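PDB 2WW2: alpha-1,2-mannosidase from Bacteroides thetaiotaomicron, which hydrolyses alpha-mannosides with inversion of anomeric configuration, as a calcium-dependent member of glycoside hydrolase family 92. Local coordinates for residues D333-V338 and Y451-W456; A391-I396 and I458-E463; K447-A452 and W520-S525. One frame throughout, in Å; residues are numbered along the deposited sequence. Where two conformers were deposited one is given.

Interaction 1. Residues D333-V338 and Y451-W456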
loop_
_atom_site.group_PDB
_atom_site.type_symbol
_atom_site.label_atom_id
_atom_site.label_comp_id
_atom_site.label_asym_id
_atom_site.label_seq_id
_atom_site.Cartn_x
_atom_site.Cartn_y
_atom_site.Cartn_z
ATOM N N ASP A 333 -24.821 -14.284 -4.603
ATOM C CA ASP A 333 -23.754 -14.983 -3.871
ATOM C C ASP A 333 -23.855 -16.493 -4.041
ATOM O O ASP A 333 -22.858 -17.181 -4.354
ATOM C CB ASP A 333 -23.829 -14.684 -2.375
ATOM C CG ASP A 333 -23.030 -13.459 -1.980
ATOM O OD1 ASP A 333 -21.850 -13.333 -2.383
ATOM O OD2 ASP A 333 -23.581 -12.636 -1.249
ATOM N N THR A 334 -25.048 -17.023 -3.811
ATOM C CA THR A 334 -25.187 -18.477 -3.627
ATOM C C THR A 334 -25.260 -19.313 -4.925
ATOM O O THR A 334 -25.162 -20.520 -4.863
ATOM C CB THR A 334 -26.385 -18.809 -2.707
ATOM O OG1 THR A 334 -27.600 -18.346 -3.323
ATOM C CG2 THR A 334 -26.198 -18.142 -1.326
ATOM N N PHE A 335 -25.421 -18.685 -6.093
ATOM C CA PHE A 335 -25.444 -19.478 -7.338
ATOM C C PHE A 335 -24.076 -20.093 -7.637
ATOM O O PHE A 335 -23.982 -21.095 -8.342
ATOM C CB PHE A 335 -25.895 -18.636 -8.545
ATOM C CG PHE A 335 -24.760 -17.901 -9.253
ATOM C CD1 PHE A 335 -23.958 -18.552 -10.179
ATOM C CD2 PHE A 335 -24.541 -16.540 -9.031
ATOM C CE1 PHE A 335 -22.922 -17.867 -10.847
ATOM C CE2 PHE A 335 -23.519 -15.849 -9.711
ATOM C CZ PHE A 335 -22.705 -16.524 -10.602
ATOM N N ARG A 336 -23.024 -19.470 -7.126
ATOM C CA ARG A 336 -21.650 -19.800 -7.528
ATOM C C ARG A 336 -21.212 -21.186 -7.044
ATOM O O ARG A 336 -20.570 -21.935 -7.795
ATOM C CB ARG A 336 -20.648 -18.708 -7.057
ATOM C CG ARG A 336 -20.957 -17.310 -7.669
ATOM C CD ARG A 336 -20.281 -16.110 -6.987
ATOM N NE ARG A 336 -21.023 -14.874 -7.293
ATOM C CZ ARG A 336 -20.815 -14.112 -8.368
ATOM N NH1 ARG A 336 -19.882 -14.446 -9.248
ATOM N NH2 ARG A 336 -21.548 -13.016 -8.571
ATOM N N ALA A 337 -21.529 -21.533 -5.803
ATOM C CA ALA A 337 -21.062 -22.815 -5.269
ATOM C C ALA A 337 -22.045 -23.479 -4.307
ATOM O O ALA A 337 -22.085 -24.701 -4.206
ATOM C CB ALA A 337 -19.690 -22.632 -4.576
ATOM N N VAL A 338 -22.804 -22.679 -3.565
ATOM C CA VAL A 338 -23.735 -23.227 -2.565
ATOM C C VAL A 338 -24.830 -24.080 -3.247
ATOM O O VAL A 338 -25.037 -25.253 -2.919
ATOM C CB VAL A 338 -24.377 -22.092 -1.690
ATOM C CG1 VAL A 338 -25.559 -22.633 -0.893
ATOM C CG2 VAL A 338 -23.321 -21.474 -0.729
ATOM N N TYR A 451 -25.254 -10.161 -16.590
ATOM C CA TYR A 451 -26.324 -10.407 -17.561
ATOM C C TYR A 451 -25.879 -11.278 -18.746
ATOM O O TYR A 451 -26.664 -12.100 -19.241
ATOM C CB TYR A 451 -26.880 -9.099 -18.119
ATOM C CG TYR A 451 -27.495 -8.147 -17.106
ATOM C CD1 TYR A 451 -27.814 -8.560 -15.812
ATOM C CD2 TYR A 451 -27.756 -6.832 -17.460
ATOM C CE1 TYR A 451 -28.371 -7.663 -14.897
ATOM C CE2 TYR A 451 -28.324 -5.932 -16.561
ATOM C CZ TYR A 451 -28.621 -6.358 -15.282
ATOM O OH TYR A 451 -29.174 -5.475 -14.386
ATOM N N ALA A 452 -24.656 -11.078 -19.228
ATOM C CA ALA A 452 -24.146 -11.902 -20.336
ATOM C C ALA A 452 -24.127 -13.385 -19.915
ATOM O O ALA A 452 -24.439 -14.284 -20.698
ATOM C CB ALA A 452 -22.753 -11.435 -20.751
ATOM N N TYR A 453 -23.776 -13.627 -18.659
ATOM C CA TYR A 453 -23.808 -14.981 -18.098
ATOM C C TYR A 453 -25.237 -15.545 -17.992
ATOM O O TYR A 453 -25.502 -16.708 -18.369
ATOM C CB TYR A 453 -23.140 -14.990 -16.714
ATOM C CG TYR A 453 -23.396 -16.284 -15.942
ATOM C CD1 TYR A 453 -22.877 -17.493 -16.382
ATOM C CD2 TYR A 453 -24.171 -16.282 -14.773
ATOM C CE1 TYR A 453 -23.111 -18.674 -15.675
ATOM C CE2 TYR A 453 -24.414 -17.448 -14.074
ATOM C CZ TYR A 453 -23.876 -18.636 -14.521
ATOM O OH TYR A 453 -24.126 -19.793 -13.839
ATOM N N ALA A 454 -26.157 -14.742 -17.468
ATOM C CA ALA A 454 -27.534 -15.205 -17.329
ATOM C C ALA A 454 -28.117 -15.474 -18.715
ATOM O O ALA A 454 -28.881 -16.415 -18.908
ATOM C CB ALA A 454 -28.396 -14.159 -16.587
ATOM N N ASP A 455 -27.762 -14.641 -19.682
ATOM C CA ASP A 455 -28.269 -14.852 -21.026
ATOM C C ASP A 455 -27.701 -16.144 -21.627
ATOM O O ASP A 455 -28.405 -16.875 -22.335
ATOM C CB ASP A 455 -27.963 -13.635 -21.909
ATOM C CG ASP A 455 -28.790 -12.424 -21.521
ATOM O OD1 ASP A 455 -29.903 -12.624 -20.959
ATOM O OD2 ASP A 455 -28.351 -11.276 -21.788
ATOM N N TRP A 456 -26.428 -16.422 -21.364
ATOM C CA TRP A 456 -25.861 -17.718 -21.766
ATOM C C TRP A 456 -26.668 -18.863 -21.111
ATOM O O TRP A 456 -27.022 -19.846 -21.778
ATOM C CB TRP A 456 -24.357 -17.783 -21.428
ATOM C CG TRP A 456 -23.765 -19.139 -21.629
ATOM C CD1 TRP A 456 -23.203 -19.639 -22.775
ATOM C CD2 TRP A 456 -23.689 -20.183 -20.656
ATOM N NE1 TRP A 456 -22.781 -20.939 -22.573
ATOM C CE2 TRP A 456 -23.061 -21.290 -21.275
ATOM C CE3 TRP A 456 -24.071 -20.282 -19.314
ATOM C CZ2 TRP A 456 -22.824 -22.485 -20.602
ATOM C CZ3 TRP A 456 -23.832 -21.469 -18.643
ATOM C CH2 TRP A 456 -23.223 -22.560 -19.292
#
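F335 and Y453 make an aromatic contact in the buried interior of the catalytic domain, where residues 333-338, at the end region of helix 331-334, face helix 444-465. The case illustrates how two backbone segments whose nearest CA atoms, those of F335 and A454, are 11.1 Å apart can still be joined by one pair of long flat side chains. The pair buries 83 Å² in total. The rings are near parallel, with planes at 27°, yet they slide past each other in opposite directions, so the centroids lie 5.3 Å apart and overlap little. The closest approach is between F335 CE1 and Y453 CE2, at 3.6 Å. The phenol oxygen also takes part: Y453 OH comes to 3.8 Å from F335 CE1, and the two meet by van der Waals contact alone. On F335, chi1 of 88° sets CG between the backbone N and the carbonyl carbon and swings the ring across to the helix; Y453 answers with CG anti to its N (168°), its ring extended back toward F335. The phenylalanine is held from its own segment too. R336 CG sits 3.5 Å above the plane of the F335 ring, toward its rim, while F335 CE2 lies 3.4 Å above the centre of the R336 guanidinium. Y453 OH is anchored elsewhere, by hydrogen bonds with P647 O and S386 OG, which should restrict sliding of its ring. N383 of helix 383-393 touches both side chains, and S386 and L387 add to the packing on F335. Aromatic packing of this kind belongs to the buried packing between helices and their connections in the (alpha/alpha)6 catalytic domain of GH92 enzymes.

Interaction 2. Residues A391-I396 and I458-E463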
loop_
_atom_site.group_PDB
_atom_site.type_symbol
_atom_site.label_atom_id
_atom_site.label_comp_id
_atom_site.label_asym_id
_atom_site.label_seq_id
_atom_site.Cartn_x
_atom_site.Cartn_y
_atom_site.Cartn_z
ATOM N N ALA A 391 -29.466 -26.715 -12.258
ATOM C CA ALA A 391 -30.193 -27.901 -11.786
ATOM C C ALA A 391 -30.722 -28.694 -12.966
ATOM O O ALA A 391 -30.554 -29.912 -13.032
ATOM C CB ALA A 391 -31.335 -27.505 -10.861
ATOM N N TRP A 392 -31.324 -27.997 -13.920
ATOM C CA TRP A 392 -31.932 -28.662 -15.069
ATOM C C TRP A 392 -30.903 -29.498 -15.828
ATOM O O TRP A 392 -31.199 -30.622 -16.262
ATOM C CB TRP A 392 -32.551 -27.620 -15.998
ATOM C CG TRP A 392 -33.447 -28.204 -17.056
ATOM C CD1 TRP A 392 -33.081 -28.613 -18.304
ATOM C CD2 TRP A 392 -34.859 -28.434 -16.957
ATOM N NE1 TRP A 392 -34.177 -29.078 -18.992
ATOM C CE2 TRP A 392 -35.282 -28.974 -18.186
ATOM C CE3 TRP A 392 -35.805 -28.223 -15.951
ATOM C CZ2 TRP A 392 -36.615 -29.337 -18.431
ATOM C CZ3 TRP A 392 -37.133 -28.575 -16.195
ATOM C CH2 TRP A 392 -37.521 -29.118 -17.426
ATOM N N MET A 393 -29.699 -28.951 -15.990
ATOM C CA MET A 393 -28.691 -29.625 -16.806
ATOM C C MET A 393 -28.084 -30.808 -16.073
ATOM O O MET A 393 -27.344 -31.593 -16.660
ATOM C CB MET A 393 -27.603 -28.655 -17.243
ATOM C CG MET A 393 -28.131 -27.525 -18.107
ATOM S SD MET A 393 -29.092 -28.123 -19.512
ATOM C CE MET A 393 -29.770 -26.592 -20.092
ATOM N N LYS A 394 -28.406 -30.921 -14.787
ATOM C CA LYS A 394 -27.955 -32.010 -13.954
ATOM C C LYS A 394 -29.090 -32.991 -13.692
ATOM O O LYS A 394 -28.970 -33.873 -12.832
ATOM C CB LYS A 394 -27.420 -31.463 -12.620
ATOM C CG LYS A 394 -26.118 -30.722 -12.779
ATOM C CD LYS A 394 -25.716 -29.958 -11.521
ATOM C CE LYS A 394 -24.324 -29.335 -11.715
ATOM N NZ LYS A 394 -23.910 -28.603 -10.484
ATOM N N GLY A 395 -30.188 -32.839 -14.425
ATOM C CA GLY A 395 -31.290 -33.798 -14.349
ATOM C C GLY A 395 -32.280 -33.526 -13.232
ATOM O O GLY A 395 -33.137 -34.352 -12.948
ATOM N N ILE A 396 -32.164 -32.356 -12.601
ATOM C CA ILE A 396 -33.116 -31.927 -11.590
ATOM C C ILE A 396 -34.133 -31.065 -12.306
ATOM O O ILE A 396 -33.860 -29.908 -12.682
ATOM C CB ILE A 396 -32.407 -31.123 -10.483
ATOM C CG1 ILE A 396 -31.334 -32.004 -9.833
ATOM C CG2 ILE A 396 -33.412 -30.619 -9.453
ATOM C CD1 ILE A 396 -30.420 -31.263 -8.860
ATOM N N ILE A 458 -29.808 -18.900 -20.223
ATOM C CA ILE A 458 -31.117 -19.004 -20.877
ATOM C C ILE A 458 -30.982 -19.637 -22.254
ATOM O O ILE A 458 -31.835 -20.442 -22.662
ATOM C CB ILE A 458 -31.839 -17.636 -20.967
ATOM C CG1 ILE A 458 -32.214 -17.176 -19.550
ATOM C CG2 ILE A 458 -33.092 -17.727 -21.880
ATOM C CD1 ILE A 458 -32.656 -15.681 -19.488
ATOM N N ALA A 459 -29.907 -19.296 -22.963
ATOM C CA ALA A 459 -29.677 -19.908 -24.279
ATOM C C ALA A 459 -29.512 -21.427 -24.127
ATOM O O ALA A 459 -30.072 -22.219 -24.899
ATOM C CB ALA A 459 -28.449 -19.310 -24.944
ATOM N N ARG A 460 -28.719 -21.827 -23.143
ATOM C CA ARG A 460 -28.485 -23.245 -22.900
ATOM C C ARG A 460 -29.808 -23.952 -22.619
ATOM O O ARG A 460 -30.049 -25.047 -23.123
ATOM C CB ARG A 460 -27.550 -23.412 -21.701
ATOM C CG ARG A 460 -26.090 -23.031 -22.004
ATOM C CD ARG A 460 -25.365 -24.275 -22.500
ATOM N NE ARG A 460 -25.341 -25.213 -21.393
ATOM C CZ ARG A 460 -25.181 -26.528 -21.472
ATOM N NH1 ARG A 460 -25.018 -27.143 -22.656
ATOM N NH2 ARG A 460 -25.182 -27.223 -20.340
ATOM N N PHE A 461 -30.626 -23.334 -21.764
ATOM C CA PHE A 461 -31.917 -23.882 -21.365
ATOM C C PHE A 461 -32.823 -24.032 -22.565
ATOM O O PHE A 461 -33.358 -25.127 -22.801
ATOM C CB PHE A 461 -32.576 -23.021 -20.268
ATOM C CG PHE A 461 -33.796 -23.650 -19.644
ATOM C CD1 PHE A 461 -33.674 -24.711 -18.745
ATOM C CD2 PHE A 461 -35.071 -23.166 -19.934
ATOM C CE1 PHE A 461 -34.799 -25.287 -18.169
ATOM C CE2 PHE A 461 -36.190 -23.729 -19.358
ATOM C CZ PHE A 461 -36.066 -24.803 -18.486
ATOM N N ALA A 462 -32.977 -22.960 -23.342
ATOM C CA ALA A 462 -33.849 -23.008 -24.511
ATOM C C ALA A 462 -33.359 -24.087 -25.481
ATOM O O ALA A 462 -34.155 -24.833 -26.043
ATOM C CB ALA A 462 -33.894 -21.670 -25.214
ATOM N N GLU A 463 -32.045 -24.149 -25.688
ATOM C CA GLU A 463 -31.494 -25.123 -26.643
ATOM C C GLU A 463 -31.855 -26.551 -26.230
ATOM O O GLU A 463 -32.222 -27.380 -27.073
ATOM C CB GLU A 463 -29.968 -24.967 -26.767
ATOM C CG GLU A 463 -29.394 -25.782 -27.909
ATOM C CD GLU A 463 -27.964 -25.411 -28.246
ATOM O OE1 GLU A 463 -27.133 -25.399 -27.325
ATOM O OE2 GLU A 463 -27.696 -25.138 -29.442
#
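W392 and M393, in the last turn of helix 383-393, pack against R460 and F461 of helix 444-465 from within the Schellman motif that ends the first helix. In that motif I396 N reaches back to A391 O (3.0 Å) and G395 N to W392 O, with G395 at the C-prime position and positive phi. A391 O also accepts from K394 N. The helix ends right after the two residues that make the contact, a worked example of a helix end used as an interface. W392 and F461 form a T-shaped pair: their planes stand at 72°, and the edge of the phenylalanine points into the indole face. F461 CE1 is the probing atom, 3.3 Å above the indole plane and 3.4 Å from W392 CD2, and the five-membered ring lies with its centroid 4.7 Å from that of F461. M393 works beside this pair. Its chain is bent at chi2 (-53°), which carries the terminal methyl over the helix backbone, where CE touches R460 O at 3.4 Å and F461 CA at 3.7 Å. Farther back along the same chain, M393 CG lies 3.7 Å from R460 NH2. The arginine folds at chi2 and chi3 to lie across the thioether chain, and its NH2 is hydrogen-bonded to G648 O. P650 packs on both M393 and R460, while M408 of helix 401-413 packs on F461. The chemistry is therefore mostly nonpolar: the slightly positive C-H edge of one ring faces the electron-rich surface of another, and a flexible thioether fits itself to helix backbone and to the arginine, whose charged end finds its polar partner elsewhere.

Interaction 3. Residues K447-A452 and W520-S525; sequences KTLEYA and WHWTWS
L449 begins its approach to the 520-525 segment at CB, which lies 4.1 Å from S525 O. With CG anti to the carbonyl carbon (chi1 -64°), the chain forks in front of the turn: CD2 stays by the same S525 oxygen, whereas CD1 runs on to W522, touching its backbone O at 3.4 Å and ring atom CE3 at 4.0 Å. The leucine thus spans the type I beta turn from W522 to S525. Next to it, E450 approaches the far rim of the tryptophan. Its OE2 sits near the ring plane, 3.3 Å from W522 CH2, with carboxylate and ring turned 73° from each other. E450 is also paired with R336, and W522 NE1 is tied to T515 O, so both partners are oriented from outside. The polar atoms are joined through water. Waters 1 and 2 both donate to L449 O; water 1 also donates to S525 O at 2.9 Å, and water 2 accepts from S525 OG at 2.8 Å. Water 3 donates both to S525 OG and to E450 OE2, the latter at 2.7 Å. The general lesson is that a buried interface can combine dry packing with a wet seam: water 1 supplies the protons that two carbonyls lack, while waters 2 and 3 tie L449 O and E450 OE2 to S525 OG.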
loop_
_atom_site.group_PDB
_atom_site.type_symbol
_atom_site.label_atom_id
_atom_site.label_comp_id
_atom_site.label_asym_id
_atom_site.label_seq_id
_atom_site.Cartn_x
_atom_site.Cartn_y
_atom_site.Cartn_z
ATOM N N LYS A 447 -23.150 -5.246 -13.800
ATOM C CA LYS A 447 -24.436 -5.756 -14.281
ATOM C C LYS A 447 -24.331 -6.393 -15.671
ATOM O O LYS A 447 -24.848 -7.492 -15.895
ATOM C CB LYS A 447 -25.515 -4.662 -14.271
ATOM C CG LYS A 447 -25.973 -4.296 -12.842
ATOM C CD LYS A 447 -26.796 -2.993 -12.807
ATOM C CE LYS A 447 -27.373 -2.768 -11.388
ATOM N NZ LYS A 447 -28.019 -1.445 -11.199
ATOM N N THR A 448 -23.678 -5.697 -16.605
ATOM C CA THR A 448 -23.515 -6.224 -17.953
ATOM C C THR A 448 -22.875 -7.615 -17.894
ATOM O O THR A 448 -23.306 -8.552 -18.587
ATOM C CB THR A 448 -22.604 -5.304 -18.801
ATOM O OG1 THR A 448 -23.173 -3.993 -18.872
ATOM C CG2 THR A 448 -22.455 -5.842 -20.220
ATOM N N LEU A 449 -21.827 -7.748 -17.090
ATOM C CA LEU A 449 -21.136 -9.031 -16.986
ATOM C C LEU A 449 -22.021 -10.137 -16.385
ATOM O O LEU A 449 -22.022 -11.281 -16.860
ATOM C CB LEU A 449 -19.805 -8.867 -16.219
ATOM C CG LEU A 449 -18.786 -7.954 -16.925
ATOM C CD1 LEU A 449 -17.692 -7.430 -15.965
ATOM C CD2 LEU A 449 -18.135 -8.629 -18.148
ATOM N N GLU A 450 -22.786 -9.805 -15.355
ATOM C CA GLU A 450 -23.726 -10.773 -14.787
ATOM C C GLU A 450 -24.809 -11.140 -15.817
ATOM O O GLU A 450 -25.230 -12.295 -15.913
ATOM C CB GLU A 450 -24.388 -10.191 -13.524
ATOM C CG GLU A 450 -23.418 -9.899 -12.358
ATOM C CD GLU A 450 -23.070 -11.136 -11.531
ATOM O OE1 GLU A 450 -23.801 -12.143 -11.651
ATOM O OE2 GLU A 450 -22.060 -11.113 -10.754
ATOM N N TYR A 451 -25.254 -10.161 -16.590
ATOM C CA TYR A 451 -26.324 -10.407 -17.561
ATOM C C TYR A 451 -25.879 -11.278 -18.746
ATOM O O TYR A 451 -26.664 -12.100 -19.241
ATOM C CB TYR A 451 -26.880 -9.099 -18.119
ATOM C CG TYR A 451 -27.495 -8.147 -17.106
ATOM C CD1 TYR A 451 -27.814 -8.560 -15.812
ATOM C CD2 TYR A 451 -27.756 -6.832 -17.460
ATOM C CE1 TYR A 451 -28.371 -7.663 -14.897
ATOM C CE2 TYR A 451 -28.324 -5.932 -16.561
ATOM C CZ TYR A 451 -28.621 -6.358 -15.282
ATOM O OH TYR A 451 -29.174 -5.475 -14.386
ATOM N N ALA A 452 -24.656 -11.078 -19.228
ATOM C CA ALA A 452 -24.146 -11.902 -20.336
ATOM C C ALA A 452 -24.127 -13.385 -19.915
ATOM O O ALA A 452 -24.439 -14.284 -20.698
ATOM C CB ALA A 452 -22.753 -11.435 -20.751
ATOM N N TRP A 520 -10.035 -4.728 -11.670
ATOM C CA TRP A 520 -9.048 -5.760 -11.353
ATOM C C TRP A 520 -9.749 -7.080 -11.055
ATOM O O TRP A 520 -9.244 -8.152 -11.412
ATOM C CB TRP A 520 -8.218 -5.317 -10.135
ATOM C CG TRP A 520 -7.062 -6.223 -9.753
ATOM C CD1 TRP A 520 -7.026 -7.134 -8.719
ATOM C CD2 TRP A 520 -5.775 -6.272 -10.377
ATOM N NE1 TRP A 520 -5.788 -7.750 -8.680
ATOM C CE2 TRP A 520 -5.008 -7.241 -9.687
ATOM C CE3 TRP A 520 -5.198 -5.597 -11.458
ATOM C CZ2 TRP A 520 -3.686 -7.548 -10.047
ATOM C CZ3 TRP A 520 -3.887 -5.900 -11.818
ATOM C CH2 TRP A 520 -3.145 -6.875 -11.117
ATOM N N HIS A 521 -10.908 -7.004 -10.401
ATOM C CA HIS A 521 -11.688 -8.206 -10.077
ATOM C C HIS A 521 -12.661 -8.574 -11.187
ATOM O O HIS A 521 -12.731 -9.730 -11.585
ATOM C CB HIS A 521 -12.485 -8.030 -8.774
ATOM C CG HIS A 521 -11.725 -7.332 -7.696
ATOM N ND1 HIS A 521 -10.755 -7.961 -6.945
ATOM C CD2 HIS A 521 -11.777 -6.052 -7.254
ATOM C CE1 HIS A 521 -10.246 -7.098 -6.081
ATOM N NE2 HIS A 521 -10.855 -5.935 -6.244
ATOM N N TRP A 522 -13.426 -7.591 -11.652
ATOM C CA TRP A 522 -14.553 -7.830 -12.570
ATOM C C TRP A 522 -14.135 -8.284 -13.970
ATOM O O TRP A 522 -14.921 -8.907 -14.701
ATOM C CB TRP A 522 -15.488 -6.604 -12.600
ATOM C CG TRP A 522 -16.391 -6.610 -11.405
ATOM C CD1 TRP A 522 -16.195 -5.956 -10.214
ATOM C CD2 TRP A 522 -17.599 -7.366 -11.258
ATOM N NE1 TRP A 522 -17.231 -6.245 -9.342
ATOM C CE2 TRP A 522 -18.097 -7.116 -9.960
ATOM C CE3 TRP A 522 -18.310 -8.245 -12.106
ATOM C CZ2 TRP A 522 -19.281 -7.705 -9.485
ATOM C CZ3 TRP A 522 -19.475 -8.816 -11.638
ATOM C CH2 TRP A 522 -19.956 -8.545 -10.337
ATOM N N THR A 523 -12.886 -8.013 -14.333
ATOM C CA THR A 523 -12.372 -8.457 -15.630
ATOM C C THR A 523 -12.403 -9.989 -15.758
ATOM O O THR A 523 -12.496 -10.518 -16.860
ATOM C CB THR A 523 -10.965 -7.880 -15.893
ATOM O OG1 THR A 523 -11.083 -6.461 -16.066
ATOM C CG2 THR A 523 -10.321 -8.489 -17.172
ATOM N N TRP A 524 -12.373 -10.697 -14.632
ATOM C CA TRP A 524 -12.397 -12.167 -14.650
ATOM C C TRP A 524 -13.790 -12.777 -14.702
ATOM O O TRP A 524 -13.941 -14.001 -14.768
ATOM C CB TRP A 524 -11.653 -12.710 -13.420
ATOM C CG TRP A 524 -10.236 -12.232 -13.434
ATOM C CD1 TRP A 524 -9.711 -11.186 -12.716
ATOM C CD2 TRP A 524 -9.171 -12.735 -14.248
ATOM N NE1 TRP A 524 -8.380 -11.029 -13.028
ATOM C CE2 TRP A 524 -8.024 -11.961 -13.962
ATOM C CE3 TRP A 524 -9.071 -13.772 -15.179
ATOM C CZ2 TRP A 524 -6.794 -12.192 -14.569
ATOM C CZ3 TRP A 524 -7.840 -13.996 -15.795
ATOM C CH2 TRP A 524 -6.717 -13.209 -15.476
ATOM N N SER A 525 -14.814 -11.933 -14.654
ATOM C CA SER A 525 -16.189 -12.424 -14.536
ATOM C C SER A 525 -16.738 -12.905 -15.881
ATOM O O SER A 525 -17.724 -12.356 -16.408
ATOM C CB SER A 525 -17.104 -11.345 -13.925
ATOM O OG SER A 525 -18.361 -11.889 -13.577
HETATM O O HOH W 1 -19.749 -12.207 -18.523
HETATM O O HOH W 2 -20.504 -12.942 -14.966
HETATM O O HOH W 3 -19.601 -12.240 -11.159
#

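How the interactions relate
All three contacts share helix 444-465 in the catalytic domain, meeting it in the order 3, 1, 2 from its N-terminal part onward. The centres of interactions 1 and 3 lie about 11 Å apart, those of 1 and 2 about 13 Å, and those of 2 and 3 about 22 Å. Interactions 1 and 3 overlap at Y451 and A452 and are joined directly by a salt bridge, R336 NH2 to E450 OE2 (2.9 Å); 2 and 3 do not touch. The partner segments 333-338 and 391-396 precede the shared helix in sequence, and 520-525 follows it. One long helix thus gathers distant parts of the chain into a single helical domain.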